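PDB 6LIR: TCR beta chain, which pairs with the TCR alpha chain in the chicken alpha-beta T-cell receptor, which probably recognises antigen presented by MHC molecules. Local coordinates for residues P119-F124 and C141-F146; D149-V154 and C201-F206. One frame throughout, in Å; residues are numbered along the deposited sequence.

Contact 1. Residues P119-F124 and C141-F146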
# COMPACT_ATOMS: atom_id res chain seq x y z
N PRO B 119 6.16 -15.80 9.70
CA PRO B 119 5.71 -16.39 8.44
C PRO B 119 6.65 -17.48 7.96
O PRO B 119 7.83 -17.52 8.29
CB PRO B 119 5.72 -15.20 7.48
CG PRO B 119 6.88 -14.39 7.98
CD PRO B 119 6.78 -14.47 9.48
N ASP B 120 6.09 -18.36 7.14
CA ASP B 120 6.90 -19.21 6.28
C ASP B 120 7.03 -18.49 4.95
O ASP B 120 6.06 -17.91 4.45
CB ASP B 120 6.25 -20.58 6.07
CG ASP B 120 6.20 -21.40 7.34
OD1 ASP B 120 7.26 -21.91 7.77
OD2 ASP B 120 5.10 -21.55 7.91
N VAL B 121 8.23 -18.52 4.37
CA VAL B 121 8.52 -17.73 3.18
C VAL B 121 9.17 -18.65 2.16
O VAL B 121 10.22 -19.24 2.43
CB VAL B 121 9.44 -16.54 3.49
CG1 VAL B 121 9.63 -15.68 2.24
CG2 VAL B 121 8.89 -15.69 4.63
N VAL B 122 8.54 -18.77 0.99
CA VAL B 122 9.08 -19.54 -0.11
C VAL B 122 9.01 -18.69 -1.37
O VAL B 122 8.13 -17.84 -1.52
CB VAL B 122 8.33 -20.87 -0.31
CG1 VAL B 122 8.38 -21.71 0.96
CG2 VAL B 122 6.89 -20.63 -0.73
N ILE B 123 9.96 -18.90 -2.27
CA ILE B 123 9.87 -18.40 -3.64
C ILE B 123 9.55 -19.59 -4.54
O ILE B 123 10.19 -20.64 -4.43
CB ILE B 123 11.16 -17.70 -4.08
CG1 ILE B 123 11.45 -16.50 -3.18
CG2 ILE B 123 11.06 -17.28 -5.54
CD1 ILE B 123 12.72 -15.77 -3.53
N PHE B 124 8.60 -19.41 -5.44
CA PHE B 124 8.27 -20.44 -6.40
C PHE B 124 9.17 -20.30 -7.62
O PHE B 124 9.40 -19.19 -8.10
CB PHE B 124 6.79 -20.38 -6.78
CG PHE B 124 5.88 -20.88 -5.69
CD1 PHE B 124 5.46 -22.20 -5.67
CD2 PHE B 124 5.46 -20.04 -4.68
CE1 PHE B 124 4.63 -22.67 -4.68
CE2 PHE B 124 4.62 -20.50 -3.67
CZ PHE B 124 4.21 -21.82 -3.67
N CYS B 141 6.79 -14.85 -4.60
CA CYS B 141 7.17 -15.02 -3.22
C CYS B 141 5.91 -15.12 -2.37
O CYS B 141 5.04 -14.25 -2.47
CB CYS B 141 8.04 -13.86 -2.75
SG CYS B 141 8.55 -13.95 -1.04
N LEU B 142 5.82 -16.16 -1.55
CA LEU B 142 4.66 -16.36 -0.69
C LEU B 142 5.10 -16.33 0.76
O LEU B 142 5.96 -17.11 1.17
CB LEU B 142 3.96 -17.68 -1.02
CG LEU B 142 2.87 -18.13 -0.04
CD1 LEU B 142 1.65 -17.22 -0.13
CD2 LEU B 142 2.47 -19.58 -0.29
N ALA B 143 4.48 -15.46 1.55
CA ALA B 143 4.61 -15.49 2.99
C ALA B 143 3.30 -16.03 3.55
O ALA B 143 2.24 -15.46 3.29
CB ALA B 143 4.93 -14.11 3.55
N SER B 144 3.38 -17.11 4.32
CA SER B 144 2.19 -17.72 4.88
C SER B 144 2.48 -18.20 6.29
O SER B 144 3.64 -18.33 6.70
CB SER B 144 1.70 -18.89 4.02
OG SER B 144 2.76 -19.79 3.73
N GLY B 145 1.41 -18.48 7.03
CA GLY B 145 1.55 -19.01 8.37
C GLY B 145 1.66 -17.99 9.47
O GLY B 145 1.84 -18.37 10.63
N PHE B 146 1.57 -16.70 9.15
CA PHE B 146 1.90 -15.66 10.12
C PHE B 146 0.66 -15.05 10.76
O PHE B 146 -0.45 -15.10 10.22
CB PHE B 146 2.75 -14.56 9.47
CG PHE B 146 2.09 -13.87 8.31
CD1 PHE B 146 1.26 -12.79 8.51
CD2 PHE B 146 2.33 -14.30 7.01
CE1 PHE B 146 0.67 -12.14 7.44
CE2 PHE B 146 1.74 -13.66 5.94
CZ PHE B 146 0.91 -12.58 6.15
O HOH W 1 5.09 -20.10 2.29

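Contact 2. Residues D149-V154 and C201-F206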
# COMPACT_ATOMS: atom_id res chain seq x y z
N ASP B 149 -2.22 -10.06 11.01
CA ASP B 149 -2.41 -9.90 9.58
C ASP B 149 -1.38 -9.00 8.91
O ASP B 149 -1.22 -9.08 7.68
CB ASP B 149 -3.81 -9.34 9.31
CG ASP B 149 -3.97 -7.93 9.83
OD1 ASP B 149 -3.36 -7.61 10.87
OD2 ASP B 149 -4.71 -7.14 9.21
N HIS B 150 -0.68 -8.15 9.65
CA HIS B 150 0.21 -7.18 9.03
C HIS B 150 1.62 -7.72 8.88
O HIS B 150 2.21 -8.23 9.85
CB HIS B 150 0.25 -5.85 9.77
CG HIS B 150 0.79 -4.74 8.92
ND1 HIS B 150 2.11 -4.33 8.99
CD2 HIS B 150 0.21 -3.98 7.96
CE1 HIS B 150 2.31 -3.35 8.13
NE2 HIS B 150 1.17 -3.12 7.49
N LEU B 151 2.17 -7.57 7.68
CA LEU B 151 3.52 -8.01 7.35
C LEU B 151 3.92 -7.29 6.07
O LEU B 151 3.08 -6.99 5.23
CB LEU B 151 3.55 -9.53 7.17
CG LEU B 151 4.81 -10.24 6.69
CD1 LEU B 151 4.87 -11.59 7.36
CD2 LEU B 151 4.80 -10.40 5.17
N ASN B 152 5.21 -6.99 5.95
CA ASN B 152 5.73 -6.32 4.77
C ASN B 152 6.59 -7.28 3.97
O ASN B 152 7.42 -8.00 4.53
CB ASN B 152 6.55 -5.09 5.15
CG ASN B 152 5.68 -3.88 5.42
OD1 ASN B 152 5.78 -3.26 6.48
ND2 ASN B 152 4.83 -3.53 4.46
N LEU B 153 6.41 -7.27 2.65
CA LEU B 153 7.16 -8.11 1.73
C LEU B 153 7.79 -7.21 0.67
O LEU B 153 7.08 -6.47 -0.01
CB LEU B 153 6.23 -9.15 1.08
CG LEU B 153 6.75 -10.53 0.70
CD1 LEU B 153 7.35 -11.24 1.89
CD2 LEU B 153 5.61 -11.35 0.11
N VAL B 154 9.12 -7.30 0.52
CA VAL B 154 9.82 -6.49 -0.46
C VAL B 154 10.79 -7.37 -1.24
O VAL B 154 11.16 -8.46 -0.81
CB VAL B 154 10.58 -5.30 0.18
CG1 VAL B 154 9.60 -4.30 0.77
CG2 VAL B 154 11.55 -5.81 1.24
N CYS B 201 13.59 -12.03 -1.87
CA CYS B 201 12.32 -11.63 -1.29
C CYS B 201 12.50 -11.58 0.22
O CYS B 201 12.94 -12.56 0.82
CB CYS B 201 11.21 -12.60 -1.66
SG CYS B 201 9.65 -12.26 -0.81
N ILE B 202 12.11 -10.47 0.83
CA ILE B 202 12.31 -10.25 2.26
C ILE B 202 10.96 -10.03 2.92
O ILE B 202 10.15 -9.21 2.45
CB ILE B 202 13.24 -9.05 2.52
CG1 ILE B 202 14.60 -9.27 1.87
CG2 ILE B 202 13.37 -8.77 4.02
CD1 ILE B 202 15.21 -7.99 1.32
N ALA B 203 10.72 -10.71 4.03
CA ALA B 203 9.52 -10.51 4.82
C ALA B 203 9.93 -9.84 6.12
O ALA B 203 10.69 -10.41 6.91
CB ALA B 203 8.80 -11.83 5.08
N ASN B 204 9.41 -8.63 6.35
CA ASN B 204 9.68 -7.89 7.57
C ASN B 204 8.45 -7.94 8.45
O ASN B 204 7.33 -7.71 7.98
CB ASN B 204 10.07 -6.44 7.25
CG ASN B 204 11.29 -6.35 6.35
OD1 ASN B 204 12.37 -6.79 6.71
ND2 ASN B 204 11.10 -5.79 5.16
N PHE B 205 8.65 -8.24 9.73
CA PHE B 205 7.54 -8.40 10.66
C PHE B 205 8.04 -8.02 12.05
O PHE B 205 9.17 -7.56 12.23
CB PHE B 205 6.97 -9.83 10.60
CG PHE B 205 7.99 -10.91 10.83
CD1 PHE B 205 8.76 -11.40 9.79
CD2 PHE B 205 8.17 -11.44 12.10
CE1 PHE B 205 9.70 -12.39 10.00
CE2 PHE B 205 9.11 -12.44 12.32
CZ PHE B 205 9.87 -12.92 11.27
N PHE B 206 7.18 -8.22 13.05
CA PHE B 206 7.49 -7.84 14.42
C PHE B 206 7.21 -9.04 15.32
O PHE B 206 6.11 -9.60 15.30
CB PHE B 206 6.65 -6.64 14.86
CG PHE B 206 6.99 -6.11 16.22
CD1 PHE B 206 6.36 -6.61 17.35
CD2 PHE B 206 7.93 -5.11 16.37
CE1 PHE B 206 6.67 -6.12 18.61
CE2 PHE B 206 8.24 -4.61 17.63
CZ PHE B 206 7.61 -5.12 18.74

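Contact 1. Residues P119-F124 and C141-F146
With its CG tucked between the backbone N and the carbonyl carbon (chi1 59°), Phe146 slants its ring against Pro119, CD2 coming within 3.5 Å of Pro119 CB. Leu142, with CG opposite its own N (chi1 170°), brings CD2 to Phe124 CE2 at 4.1 Å, while its CB sits in the ring plane at the edge, 3.9 Å from Phe124 CE2. Between these ends, two antiparallel strands are stitched through hydrogen-bonded pairs. Val122 and Leu142 bond both ways, Leu142 N reaching Val122 O at 2.9 Å along a nearly straight path (172° at the hydrogen). Ser144 N gives to Asp120 O at 2.8 Å, and a water that donates weakly to the same carbonyl also bonds Ser144 OG. Asp120, Val122, Leu142 and Ser144 lie on one face; Val121, Ile123, Cys141 and Ala143 share the other, where Val121 CG1 lies 3.9 Å from Cys141 SG. Gly145 and Phe146 together oppose Tyr179 of strand 178-188, a G1 beta bulge. Trp172 of the TCR alpha chain packs on Leu142 and Ser144. The chemistry thus illustrates a two-faced immunoglobulin sheet: the side of Cys141, disulfide-bonded to Cys201, is apolar within these strands, the other mixes hydrocarbon with hydroxyl, carboxylate and water beside the partner chain.

Contact 2. Residues D149-V154 and C201-F206
Leu151, just before the strand, makes the first contact: its CG, opposite the backbone N (chi1 174°), lies 3.8 Å from Asn204 O; of its methyls, CD2 lies 4.2 Å from Ala203 CB and CD1 rests against Phe205 CB. Asn152 comes next and pairs with Asn204 through the backbone. Its N gives to Asn204 O at 3.0 Å, and Asn204 N returns the bond to Asn152 O at 2.8 Å. The amide oxygen of Asn204 is engaged elsewhere, OD1 bonding Ser213 OG. Leu153 turns to the opposite face, where CD1 bears on two partners, 3.6 Å from Ala203 CB and 3.7 Å from Cys201 SG. An alanine in place of Leu153 would remove that methyl and would probably leave a gap beside the disulfide sulfur and Ala203. Val154 ends the series, sharing a reciprocal pair of backbone bonds with Ile202. Its CG2 meets Ile202 CB obliquely at 3.9 Å and also touches Asn204 ND2. The principle exemplified is alternation: the hydrogen-bonded pairs use their N-H and C=O groups across the contact, Leu153 lays hydrocarbon against the Cys201 sulfur and the Ala203 methyl, and Asn152 and Asn204 set amides on the reverse face, as suits a sheet with one side in the core of an immunoglobulin sandwich.

How the contacts relate
From the N terminus, the chain passes the variable domain before strand 120-124 enters the constant domain. Contact 1 closes first, joining that outermost strand to strand 136-146 across a connection containing helix 128-134. The chain then crosses to the other sheet, where 149-154 opens contact 2; this closes only at 201-206, after strands 166-175 and 178-188 have returned to the first sheet. The two loops follow in series, neither enclosing the other. Contact 1 joins two strands of one sheet and contact 2 two strands of the other, and the Cys141–Cys201 disulfide bridges them. Leu151 packing on Pro119 and Phe146 adds a second tie across the C1-set sandwich.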